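Local coordinates for F5/8 type C domain protein (Bacteroides ovatus, PDB 4ZRX) that probably removes alpha-linked L-fucose from glycans, pairing a TIM-barrel hydrolase region with beta-rich domains that include an F5/8 type C module, at residues N359-G364 with A376-K381; V406-D411 with N437-R442; P159-F164 with K195-D200; T107-H112 with F165-T170. All coordinates share one frame; numbering follows the deposited sequence. Where two conformers were deposited one is given.

Interaction 1. Residues N359-G364 with A376-K381; sequences NRVKNG and AVYALK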
# COMPACT_ATOMS: atom_id res chain seq x y z
N ASN A 359 -4.89 17.69 17.59
CA ASN A 359 -5.70 18.34 16.60
C ASN A 359 -5.79 19.82 16.92
O ASN A 359 -6.19 20.19 18.00
CB ASN A 359 -7.07 17.70 16.63
CG ASN A 359 -7.99 18.24 15.61
OD1 ASN A 359 -7.66 19.13 14.79
ND2 ASN A 359 -9.19 17.72 15.67
N ARG A 360 -5.40 20.66 15.99
CA ARG A 360 -5.32 22.08 16.21
C ARG A 360 -6.61 22.83 15.92
O ARG A 360 -6.73 24.00 16.26
CB ARG A 360 -4.17 22.69 15.42
CG ARG A 360 -2.75 22.06 15.68
CD ARG A 360 -2.32 22.11 17.16
NE ARG A 360 -2.22 23.46 17.61
CZ ARG A 360 -1.75 23.81 18.80
NH1 ARG A 360 -1.39 22.90 19.71
NH2 ARG A 360 -1.68 25.08 19.09
N VAL A 361 -7.57 22.18 15.28
CA VAL A 361 -8.86 22.79 14.96
C VAL A 361 -9.72 22.71 16.25
O VAL A 361 -9.88 21.65 16.82
CB VAL A 361 -9.56 22.08 13.83
CG1 VAL A 361 -10.95 22.59 13.58
CG2 VAL A 361 -8.72 22.25 12.56
N LYS A 362 -10.30 23.84 16.59
CA LYS A 362 -11.32 23.90 17.61
C LYS A 362 -12.65 23.78 16.83
O LYS A 362 -12.84 24.37 15.77
CB LYS A 362 -11.26 25.28 18.27
CG LYS A 362 -9.94 25.67 18.84
CD LYS A 362 -10.03 27.11 19.51
CE LYS A 362 -10.80 27.03 20.78
NZ LYS A 362 -10.78 28.33 21.51
N ASN A 363 -13.56 23.07 17.38
CA ASN A 363 -14.91 23.04 16.86
C ASN A 363 -15.00 22.54 15.43
O ASN A 363 -15.85 22.97 14.69
CB ASN A 363 -15.62 24.35 17.12
CG ASN A 363 -15.42 24.81 18.58
OD1 ASN A 363 -15.88 24.13 19.52
ND2 ASN A 363 -14.76 25.94 18.78
N GLY A 364 -14.12 21.59 15.13
CA GLY A 364 -14.02 20.98 13.82
C GLY A 364 -15.12 19.98 13.46
O GLY A 364 -15.24 19.58 12.30
N ALA A 376 -16.53 27.65 4.94
CA ALA A 376 -16.63 27.54 6.37
C ALA A 376 -15.27 27.85 6.94
O ALA A 376 -14.26 27.45 6.40
CB ALA A 376 -17.10 26.17 6.77
N VAL A 377 -15.26 28.62 8.04
CA VAL A 377 -14.04 28.96 8.74
C VAL A 377 -13.98 28.21 10.07
O VAL A 377 -15.00 28.11 10.79
CB VAL A 377 -13.98 30.53 8.93
CG1 VAL A 377 -12.86 30.96 9.84
CG2 VAL A 377 -13.88 31.28 7.59
N TYR A 378 -12.80 27.75 10.43
CA TYR A 378 -12.51 27.06 11.66
C TYR A 378 -11.38 27.76 12.39
O TYR A 378 -10.32 28.01 11.85
CB TYR A 378 -12.12 25.61 11.39
CG TYR A 378 -13.19 24.82 10.67
CD1 TYR A 378 -13.31 24.84 9.30
CD2 TYR A 378 -14.04 23.99 11.36
CE1 TYR A 378 -14.28 24.15 8.67
CE2 TYR A 378 -15.03 23.29 10.73
CZ TYR A 378 -15.16 23.34 9.40
OH TYR A 378 -16.18 22.63 8.74
N ALA A 379 -11.59 28.06 13.66
CA ALA A 379 -10.53 28.61 14.52
C ALA A 379 -9.56 27.48 14.83
O ALA A 379 -9.95 26.31 15.05
CB ALA A 379 -11.14 29.17 15.84
N LEU A 380 -8.30 27.85 14.89
CA LEU A 380 -7.24 27.02 15.43
C LEU A 380 -6.89 27.36 16.85
O LEU A 380 -7.14 28.51 17.30
CB LEU A 380 -6.02 27.11 14.52
CG LEU A 380 -6.31 26.77 13.05
CD1 LEU A 380 -5.05 26.97 12.19
CD2 LEU A 380 -6.84 25.37 12.90
N LYS A 381 -6.33 26.40 17.58
CA LYS A 381 -5.72 26.62 18.90
C LYS A 381 -4.61 27.66 18.80
O LYS A 381 -3.97 27.85 17.74
CB LYS A 381 -5.14 25.34 19.52
CG LYS A 381 -6.15 24.29 19.88
CD LYS A 381 -5.43 23.07 20.41
CE LYS A 381 -6.40 22.05 20.81
NZ LYS A 381 -5.72 20.79 21.15
O HOH W 1 -14.15 27.05 14.81
O HOH W 2 -16.88 20.42 10.04

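Interaction 2. Residues V406-D411 with N437-R442; sequences VEALTD and NKLRVR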
# COMPACT_ATOMS: atom_id res chain seq x y z
N VAL A 406 -8.57 24.58 0.47
CA VAL A 406 -8.29 24.87 1.86
C VAL A 406 -7.26 26.00 1.95
O VAL A 406 -6.27 26.02 1.24
CB VAL A 406 -7.71 23.67 2.62
CG1 VAL A 406 -7.62 23.95 4.01
CG2 VAL A 406 -8.59 22.41 2.37
N GLU A 407 -7.61 26.98 2.81
CA GLU A 407 -6.78 28.14 3.08
C GLU A 407 -6.54 28.27 4.57
O GLU A 407 -7.32 27.81 5.37
CB GLU A 407 -7.46 29.40 2.54
CG GLU A 407 -7.64 29.33 1.05
CD GLU A 407 -8.66 30.30 0.52
OE1 GLU A 407 -9.50 30.86 1.29
OE2 GLU A 407 -8.64 30.51 -0.69
N ALA A 408 -5.37 28.82 4.91
CA ALA A 408 -4.95 29.06 6.29
C ALA A 408 -4.68 30.52 6.47
O ALA A 408 -4.06 31.19 5.61
CB ALA A 408 -3.74 28.25 6.60
N LEU A 409 -5.24 31.07 7.55
CA LEU A 409 -5.06 32.48 7.84
C LEU A 409 -3.76 32.74 8.57
O LEU A 409 -3.66 32.48 9.82
CB LEU A 409 -6.23 32.98 8.63
CG LEU A 409 -6.21 34.47 8.91
CD1 LEU A 409 -6.08 35.27 7.66
CD2 LEU A 409 -7.48 34.87 9.67
N THR A 410 -2.81 33.33 7.87
CA THR A 410 -1.50 33.74 8.46
C THR A 410 -1.61 35.16 9.02
O THR A 410 -2.67 35.79 8.88
CB THR A 410 -0.38 33.70 7.43
OG1 THR A 410 -0.52 34.83 6.52
CG2 THR A 410 -0.40 32.42 6.68
N ASP A 411 -0.50 35.66 9.61
CA ASP A 411 -0.31 37.04 10.04
C ASP A 411 -0.42 38.01 8.86
O ASP A 411 -0.64 39.19 9.05
CB ASP A 411 1.07 37.26 10.78
CG ASP A 411 2.34 36.94 9.91
OD1 ASP A 411 2.31 36.93 8.68
OD2 ASP A 411 3.42 36.68 10.49
N ASN A 437 -4.00 30.94 12.32
CA ASN A 437 -4.98 31.03 13.45
C ASN A 437 -6.40 30.64 13.04
O ASN A 437 -7.26 30.47 13.92
CB ASN A 437 -4.89 32.38 14.13
CG ASN A 437 -5.41 33.53 13.25
OD1 ASN A 437 -6.57 33.58 12.93
ND2 ASN A 437 -4.53 34.40 12.83
N LYS A 438 -6.64 30.46 11.75
CA LYS A 438 -7.86 29.97 11.24
C LYS A 438 -7.59 29.14 9.98
O LYS A 438 -6.58 29.32 9.31
CB LYS A 438 -8.82 31.10 10.89
CG LYS A 438 -9.42 31.89 12.13
CD LYS A 438 -10.33 32.98 11.64
CE LYS A 438 -11.22 33.64 12.77
NZ LYS A 438 -10.60 33.96 14.09
N LEU A 439 -8.56 28.29 9.66
CA LEU A 439 -8.57 27.55 8.44
C LEU A 439 -9.86 27.83 7.75
O LEU A 439 -10.91 28.05 8.40
CB LEU A 439 -8.48 26.07 8.82
CG LEU A 439 -7.78 25.08 8.01
CD1 LEU A 439 -6.33 25.39 7.63
CD2 LEU A 439 -7.91 23.75 8.79
N ARG A 440 -9.85 27.88 6.45
CA ARG A 440 -11.08 28.06 5.68
C ARG A 440 -11.15 26.96 4.65
O ARG A 440 -10.15 26.70 3.98
CB ARG A 440 -11.07 29.41 4.98
CG ARG A 440 -12.30 29.68 4.17
CD ARG A 440 -12.55 31.15 3.98
NE ARG A 440 -11.56 31.75 3.11
CZ ARG A 440 -11.40 33.05 2.88
NH1 ARG A 440 -12.17 33.95 3.47
NH2 ARG A 440 -10.46 33.44 2.05
N VAL A 441 -12.34 26.34 4.50
CA VAL A 441 -12.56 25.32 3.51
C VAL A 441 -13.67 25.83 2.62
O VAL A 441 -14.66 26.40 3.07
CB VAL A 441 -13.02 23.99 4.16
CG1 VAL A 441 -13.29 22.92 3.09
CG2 VAL A 441 -11.99 23.55 5.17
N ARG A 442 -13.43 25.70 1.33
CA ARG A 442 -14.38 26.07 0.31
C ARG A 442 -14.76 24.86 -0.53
O ARG A 442 -13.88 24.21 -1.08
CB ARG A 442 -13.77 27.15 -0.61
CG ARG A 442 -14.78 27.74 -1.57
CD ARG A 442 -14.16 28.88 -2.41
NE ARG A 442 -13.62 29.90 -1.50
CZ ARG A 442 -12.32 30.12 -1.23
NH1 ARG A 442 -11.32 29.51 -1.83
NH2 ARG A 442 -12.06 31.01 -0.28

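Interaction 3. Residues P159-F164 with K195-D200; sequences PRYNDF and KKQVYD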
# COMPACT_ATOMS: atom_id res chain seq x y z
N PRO A 159 -19.21 -27.52 -10.65
CA PRO A 159 -20.11 -27.71 -9.50
C PRO A 159 -19.48 -28.42 -8.35
O PRO A 159 -19.83 -28.16 -7.20
CB PRO A 159 -21.28 -28.57 -10.08
CG PRO A 159 -21.21 -28.34 -11.55
CD PRO A 159 -19.74 -28.18 -11.87
N ARG A 160 -18.57 -29.32 -8.64
CA ARG A 160 -17.91 -30.10 -7.61
C ARG A 160 -16.98 -29.17 -6.81
O ARG A 160 -16.94 -29.18 -5.57
CB ARG A 160 -17.10 -31.19 -8.25
CG ARG A 160 -16.67 -32.24 -7.28
CD ARG A 160 -16.36 -33.55 -7.97
NE ARG A 160 -15.93 -34.54 -6.97
CZ ARG A 160 -15.47 -35.76 -7.26
NH1 ARG A 160 -15.36 -36.18 -8.52
NH2 ARG A 160 -15.13 -36.58 -6.27
N TYR A 161 -16.25 -28.35 -7.54
CA TYR A 161 -15.38 -27.37 -6.83
C TYR A 161 -16.18 -26.32 -6.08
O TYR A 161 -15.79 -25.91 -5.00
CB TYR A 161 -14.37 -26.69 -7.73
CG TYR A 161 -13.44 -25.79 -6.91
CD1 TYR A 161 -12.38 -26.30 -6.19
CD2 TYR A 161 -13.65 -24.43 -6.87
CE1 TYR A 161 -11.55 -25.49 -5.45
CE2 TYR A 161 -12.82 -23.60 -6.12
CZ TYR A 161 -11.77 -24.12 -5.43
OH TYR A 161 -10.96 -23.29 -4.69
N ASN A 162 -17.31 -25.89 -6.63
CA ASN A 162 -18.14 -24.94 -5.93
C ASN A 162 -18.62 -25.51 -4.62
O ASN A 162 -18.56 -24.85 -3.60
CB ASN A 162 -19.29 -24.47 -6.81
CG ASN A 162 -18.82 -23.46 -7.87
OD1 ASN A 162 -17.94 -22.64 -7.61
ND2 ASN A 162 -19.46 -23.48 -9.01
N ASP A 163 -19.06 -26.78 -4.61
CA ASP A 163 -19.48 -27.43 -3.35
C ASP A 163 -18.32 -27.52 -2.37
O ASP A 163 -18.49 -27.29 -1.17
CB ASP A 163 -20.01 -28.87 -3.62
CG ASP A 163 -20.42 -29.62 -2.34
OD1 ASP A 163 -21.56 -29.41 -1.86
OD2 ASP A 163 -19.64 -30.48 -1.84
N PHE A 164 -17.17 -27.91 -2.89
CA PHE A 164 -15.93 -28.08 -2.11
C PHE A 164 -15.54 -26.75 -1.44
O PHE A 164 -15.23 -26.69 -0.25
CB PHE A 164 -14.84 -28.53 -3.13
CG PHE A 164 -13.41 -28.62 -2.60
CD1 PHE A 164 -12.93 -29.77 -2.00
CD2 PHE A 164 -12.55 -27.55 -2.73
CE1 PHE A 164 -11.59 -29.83 -1.55
CE2 PHE A 164 -11.29 -27.61 -2.33
CZ PHE A 164 -10.80 -28.73 -1.71
N LYS A 195 -7.26 -25.06 -16.42
CA LYS A 195 -8.58 -25.36 -15.83
C LYS A 195 -9.53 -24.17 -15.80
O LYS A 195 -9.09 -23.06 -15.49
CB LYS A 195 -8.38 -25.95 -14.43
CG LYS A 195 -7.38 -27.11 -14.44
CD LYS A 195 -7.34 -27.82 -13.14
CE LYS A 195 -6.11 -28.71 -13.03
NZ LYS A 195 -5.56 -28.65 -11.64
N LYS A 196 -10.81 -24.40 -16.12
CA LYS A 196 -11.78 -23.32 -16.27
C LYS A 196 -12.91 -23.42 -15.27
O LYS A 196 -13.94 -24.05 -15.52
CB LYS A 196 -12.34 -23.30 -17.67
CG LYS A 196 -11.38 -22.77 -18.70
CD LYS A 196 -12.16 -22.58 -20.01
CE LYS A 196 -11.28 -22.14 -21.17
NZ LYS A 196 -11.90 -22.53 -22.47
N GLN A 197 -12.77 -22.74 -14.15
CA GLN A 197 -13.75 -22.82 -13.09
C GLN A 197 -14.77 -21.73 -13.27
O GLN A 197 -14.41 -20.58 -13.46
CB GLN A 197 -13.03 -22.63 -11.75
CG GLN A 197 -13.92 -22.66 -10.53
CD GLN A 197 -14.65 -23.98 -10.32
OE1 GLN A 197 -14.14 -25.06 -10.65
NE2 GLN A 197 -15.85 -23.90 -9.74
N VAL A 198 -16.05 -22.07 -13.17
CA VAL A 198 -17.12 -21.07 -13.15
C VAL A 198 -17.59 -21.07 -11.73
O VAL A 198 -18.23 -22.02 -11.26
CB VAL A 198 -18.27 -21.42 -14.15
CG1 VAL A 198 -19.38 -20.41 -14.08
CG2 VAL A 198 -17.69 -21.52 -15.58
N TYR A 199 -17.24 -20.00 -11.03
CA TYR A 199 -17.54 -19.90 -9.62
C TYR A 199 -19.00 -19.55 -9.34
O TYR A 199 -19.55 -18.67 -10.00
CB TYR A 199 -16.68 -18.82 -9.03
CG TYR A 199 -15.20 -19.06 -9.13
CD1 TYR A 199 -14.57 -19.88 -8.23
CD2 TYR A 199 -14.44 -18.44 -10.12
CE1 TYR A 199 -13.20 -20.10 -8.30
CE2 TYR A 199 -13.04 -18.63 -10.18
CZ TYR A 199 -12.44 -19.46 -9.23
OH TYR A 199 -11.10 -19.67 -9.27
N ASP A 200 -19.58 -20.14 -8.31
CA ASP A 200 -20.93 -19.77 -7.85
C ASP A 200 -20.79 -18.72 -6.75
O ASP A 200 -21.03 -18.96 -5.57
CB ASP A 200 -21.69 -21.00 -7.34
CG ASP A 200 -23.19 -20.73 -7.17
OD1 ASP A 200 -23.62 -19.57 -7.13
OD2 ASP A 200 -23.92 -21.73 -7.06

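Interaction 4. Residues T107-H112 with F165-T170; sequences TATTKH and FIRQLT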
# COMPACT_ATOMS: atom_id res chain seq x y z
N THR A 107 -9.25 -29.13 7.55
CA THR A 107 -10.50 -29.21 6.82
C THR A 107 -10.92 -30.67 6.58
O THR A 107 -10.10 -31.54 6.32
CB THR A 107 -10.37 -28.47 5.49
OG1 THR A 107 -11.58 -28.53 4.74
CG2 THR A 107 -9.24 -28.99 4.64
N ALA A 108 -12.22 -30.91 6.57
CA ALA A 108 -12.76 -32.22 6.17
C ALA A 108 -12.68 -32.40 4.65
O ALA A 108 -12.93 -33.49 4.13
CB ALA A 108 -14.23 -32.34 6.62
N THR A 109 -12.32 -31.35 3.89
CA THR A 109 -12.46 -31.37 2.44
C THR A 109 -11.29 -31.98 1.68
O THR A 109 -11.45 -32.39 0.51
CB THR A 109 -12.64 -29.97 1.85
OG1 THR A 109 -11.51 -29.14 2.19
CG2 THR A 109 -13.90 -29.34 2.35
N THR A 110 -10.13 -31.98 2.30
CA THR A 110 -8.88 -32.39 1.59
C THR A 110 -7.85 -32.78 2.60
O THR A 110 -7.90 -32.34 3.76
CB THR A 110 -8.36 -31.26 0.69
OG1 THR A 110 -7.15 -31.65 0.04
CG2 THR A 110 -8.11 -29.98 1.46
N LYS A 111 -6.96 -33.67 2.17
CA LYS A 111 -5.76 -34.04 2.90
C LYS A 111 -4.68 -32.99 2.83
O LYS A 111 -3.72 -33.07 3.58
CB LYS A 111 -5.18 -35.37 2.37
CG LYS A 111 -6.07 -36.56 2.55
CD LYS A 111 -5.38 -37.78 2.00
CE LYS A 111 -6.25 -38.97 2.25
NZ LYS A 111 -5.55 -40.20 1.80
N HIS A 112 -4.81 -32.03 1.93
CA HIS A 112 -3.75 -31.08 1.67
C HIS A 112 -3.91 -29.92 2.67
O HIS A 112 -4.39 -28.82 2.33
CB HIS A 112 -3.81 -30.60 0.24
CG HIS A 112 -2.56 -29.95 -0.21
ND1 HIS A 112 -1.35 -30.61 -0.14
CD2 HIS A 112 -2.31 -28.74 -0.77
CE1 HIS A 112 -0.41 -29.82 -0.63
NE2 HIS A 112 -0.95 -28.67 -0.97
N PHE A 165 -15.60 -25.71 -2.24
CA PHE A 165 -15.32 -24.34 -1.80
C PHE A 165 -16.27 -23.89 -0.72
O PHE A 165 -15.85 -23.37 0.29
CB PHE A 165 -15.32 -23.39 -2.96
CG PHE A 165 -14.68 -22.01 -2.65
CD1 PHE A 165 -13.30 -21.87 -2.66
CD2 PHE A 165 -15.46 -20.94 -2.30
CE1 PHE A 165 -12.72 -20.66 -2.37
CE2 PHE A 165 -14.89 -19.70 -2.03
CZ PHE A 165 -13.50 -19.58 -2.06
N ILE A 166 -17.57 -24.17 -0.90
CA ILE A 166 -18.52 -23.81 0.12
C ILE A 166 -18.24 -24.60 1.36
O ILE A 166 -18.44 -24.08 2.45
CB ILE A 166 -20.01 -24.02 -0.40
CG1 ILE A 166 -20.30 -22.91 -1.42
CG2 ILE A 166 -21.01 -23.96 0.75
CD1 ILE A 166 -21.60 -23.11 -2.19
N ARG A 167 -17.85 -25.89 1.25
CA ARG A 167 -17.57 -26.63 2.47
C ARG A 167 -16.38 -26.05 3.20
O ARG A 167 -16.44 -25.91 4.42
CB ARG A 167 -17.40 -28.13 2.23
CG ARG A 167 -18.72 -28.79 2.08
CD ARG A 167 -18.53 -30.20 1.54
NE ARG A 167 -17.60 -31.04 2.31
CZ ARG A 167 -16.64 -31.80 1.75
NH1 ARG A 167 -16.43 -31.76 0.44
NH2 ARG A 167 -15.88 -32.58 2.50
N GLN A 168 -15.34 -25.65 2.48
CA GLN A 168 -14.21 -24.94 3.14
C GLN A 168 -14.60 -23.63 3.82
O GLN A 168 -14.24 -23.35 4.99
CB GLN A 168 -13.10 -24.67 2.13
CG GLN A 168 -12.44 -25.94 1.65
CD GLN A 168 -11.20 -25.69 0.78
OE1 GLN A 168 -11.06 -24.64 0.13
NE2 GLN A 168 -10.34 -26.68 0.69
N LEU A 169 -15.39 -22.87 3.10
CA LEU A 169 -15.88 -21.55 3.56
C LEU A 169 -16.75 -21.70 4.77
O LEU A 169 -16.64 -20.98 5.69
CB LEU A 169 -16.59 -20.87 2.42
CG LEU A 169 -17.20 -19.49 2.67
CD1 LEU A 169 -16.10 -18.50 2.98
CD2 LEU A 169 -17.98 -19.11 1.43
N THR A 170 -17.63 -22.72 4.77
CA THR A 170 -18.51 -23.00 5.89
C THR A 170 -17.71 -23.37 7.11
O THR A 170 -17.98 -22.90 8.17
CB THR A 170 -19.52 -24.09 5.51
OG1 THR A 170 -20.32 -23.63 4.40
CG2 THR A 170 -20.41 -24.47 6.70
O HOH W 3 -13.80 -33.11 -0.58

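Interaction 1. Residues N359-G364 with A376-K381
Val-361 and Leu-380 form a single beta bridge where the loop 359-364 runs beside the edge strand 374-381 of a beta sandwich. Two backbone bonds frame it: Lys-381 N gives to Arg-360 O (2.8 Å) and Lys-362 N to Ala-379 O (2.9 Å). On the inner side the two branches of Val-361 part company: CG2 meets Leu-380 CD2 at 3.7 Å, whereas CG1 lies 3.9 Å from Tyr-378 CB, beside the root of the ring. That ring has Asn-363 O in its plane at the edge, and a water joins its hydroxyl to Gly-364 O.

On the outer side Arg-360 and Lys-381 cross at about a right angle. The arginine is bent twice (chi2 -58°, chi3 -62°), which folds its guanidinium back so that one face lies on Lys-381 CB, with NH2 at 3.5 Å from that carbon. Lys-381 instead runs fully extended, and its NZ makes a weak hydrogen bond to Asn-359 O at 3.2 Å. Asp-358 pairs with both cations, one carboxylate oxygen for each, and probably helps hold them close together. Ser-384 OG adds a bond to Arg-360 NE.

Further out, the loop is also bonded through its backbone to strand 450-458 of the facing sheet, so it links edge strand 374-381 to the facing layer. Asn-359 begins it with an Asx turn. Its OD1 takes a bond from Ala-457 N as well as from Val-361 N, the latter at 3.1 Å and 52° above the carbonyl plane.

Interaction 2. Residues V406-D411 with N437-R442
The central antiparallel pair of a four-stranded sheet, one layer of a beta sandwich, is formed here by strands 401-410 and 438-446. Glu-407 and Arg-440 are a hydrogen-bonded pair: Glu-407 N gives to Arg-440 O and Arg-440 N to Glu-407 O, each at 2.8 Å. Non-hydrogen-bonded pairs, Val-406 with Val-441 and Ala-408 with Leu-439, lie to each side of it.

The face bearing Glu-407 and Arg-440 carries a salt-bridge network. The two side chains run alongside each other in the same direction, and a bend at chi3 (70°) turns the NE-NH2 edge of the Arg-440 guanidinium to the glutamate. Its NE and NH2 both give to Glu-407 OE1, each at 2.9 Å, with the oxygen lying in the guanidinium plane. Arg-442 comes end-on: NH2 reaches the same OE1 at 3.0 Å and NH1 gives to OE2 at 3.1 Å, from above the carboxylate plane. Three N-H groups thus converge on OE1, and the carboxylate stands 56° and 62° from the two guanidinium planes. Such a setting would probably keep the glutamate ionised. Glu-375 shares the charge of Arg-442, and Trp-414 makes a cation-pi contact with Arg-440.

The other face is apolar and looks into the sandwich. Leu-439 CD1 touches Ala-408 CB at 4.0 Å and also nears Val-406 CG1, while its side chain packs against Val-455 and Ala-457 of the opposing sheet. At the far end, where the chain turns a corner, Asn-437 N gives to Leu-409 O at 3.0 Å.

Interaction 3. Residues P159-F164 with K195-D200
Asn-162 and Gln-197 slide past each other in opposite directions, their amide planes almost perpendicular (88°), where helix 158-174 of the TIM barrel faces the loop leading to helix 201-211. Asn-162 uses both ends of its amide on the loop backbone. Its ND2 points at Val-198 O, 3.0 Å away and in that carbonyl's plane, while OD1 accepts from Asp-200 N at 3.1 Å, the donor standing 56° above the amide carbonyl plane. Gln-197 NE2 adds only a weak bond to OD1.

Tyr-161, one residue earlier on the helix, meets the same glutamine crosswise, with ring and amide planes 62° apart. Gln-197 CD sits 3.6 Å from Tyr-161 CD2, and OE1 3.4 Å from Tyr-161 CB. Gln-197 is turned back at chi2, and its amide is also held by Gly-156 N and Ser-158 O. Its CG lies over one face of the Tyr-199 ring, toward the rim; the edge of that ring, at Tyr-199 CE1, receives Tyr-161 CE2 at 4.1 Å. Were Asn-162 an alanine, Val-198 O and Asp-200 N would probably be left without their mates, and the loop could shift against the helix.

Asp-200 is the N-cap of helix 201-211, its OD1 bonded to Ala-203 N. One asparagine, donor and acceptor at once, therefore satisfies two backbone polar groups without any charge and fixes the residue from which the next barrel helix starts.

Interaction 4. Residues T107-H112 with F165-T170
Thr-109 has its hydroxyl between the backbone N and the carbonyl carbon (chi1 59°), a rotamer that directs OG1 to Gln-168 and CG2 to Arg-167. Gln-168, extended beyond CG, crosses the threonine at about a right angle and gives its NE2 hydrogen to Thr-109 OG1 at 3.1 Å. The bond is fairly straight (159°), and the oxygen lies close to the amide plane. Thr-109 OG1 in turn donates to Thr-107 OG1 at 2.6 Å, which also takes Thr-109 N at 3.0 Å in an ST turn and is bonded to Glu-171, probably as donor. Lys-97 holds the other end of the Gln-168 amide, at OE1.

Arg-167 has two conformers, so its part is less certain; in one of them Thr-109 CG2 sits over the centre of a guanidinium face, 3.7 Å from Arg-167 CZ, and a water links Arg-167 NH1 (3.1 Å) to Thr-109 O (2.7 Å). With a valine in place of Thr-109, Gln-168 NE2 would probably lose its acceptor and Thr-107 OG1 one of its donors, breaking the relay from helix to turn.

The loop 107-112, which follows barrel strand 91-97, is thereby fastened to helix 158-174 through Gln-168 and, less certainly, Arg-167. Gln-168 also touches Leu-145 of strand 140-145; Leu-169 packs on strands 140-145 and 181-184, and Ile-166 and Thr-170 lie against helix 201-211.

Overall arrangement
From the N terminus, the loop after strand 91-97 opens interaction 4, and helix 158-174 then supplies a segment to interaction 3 followed directly by one to interaction 4. Interaction 4 thus closes before interaction 3 does at 195-200: the two cross, their centres about 13 Å apart, and Phe-164 CE1 packs on Thr-109 O between them. Together they tie two barrel loops to one helix. Interactions 1 and 2 come later, in series, in the beta sandwich some 54 to 58 Å away, centre to centre. Interaction 1 closes a short loop onto edge strand 374-381; interaction 2 joins strand 401-410 to 438-446, the neighbour of that edge strand, continuing the same sheet.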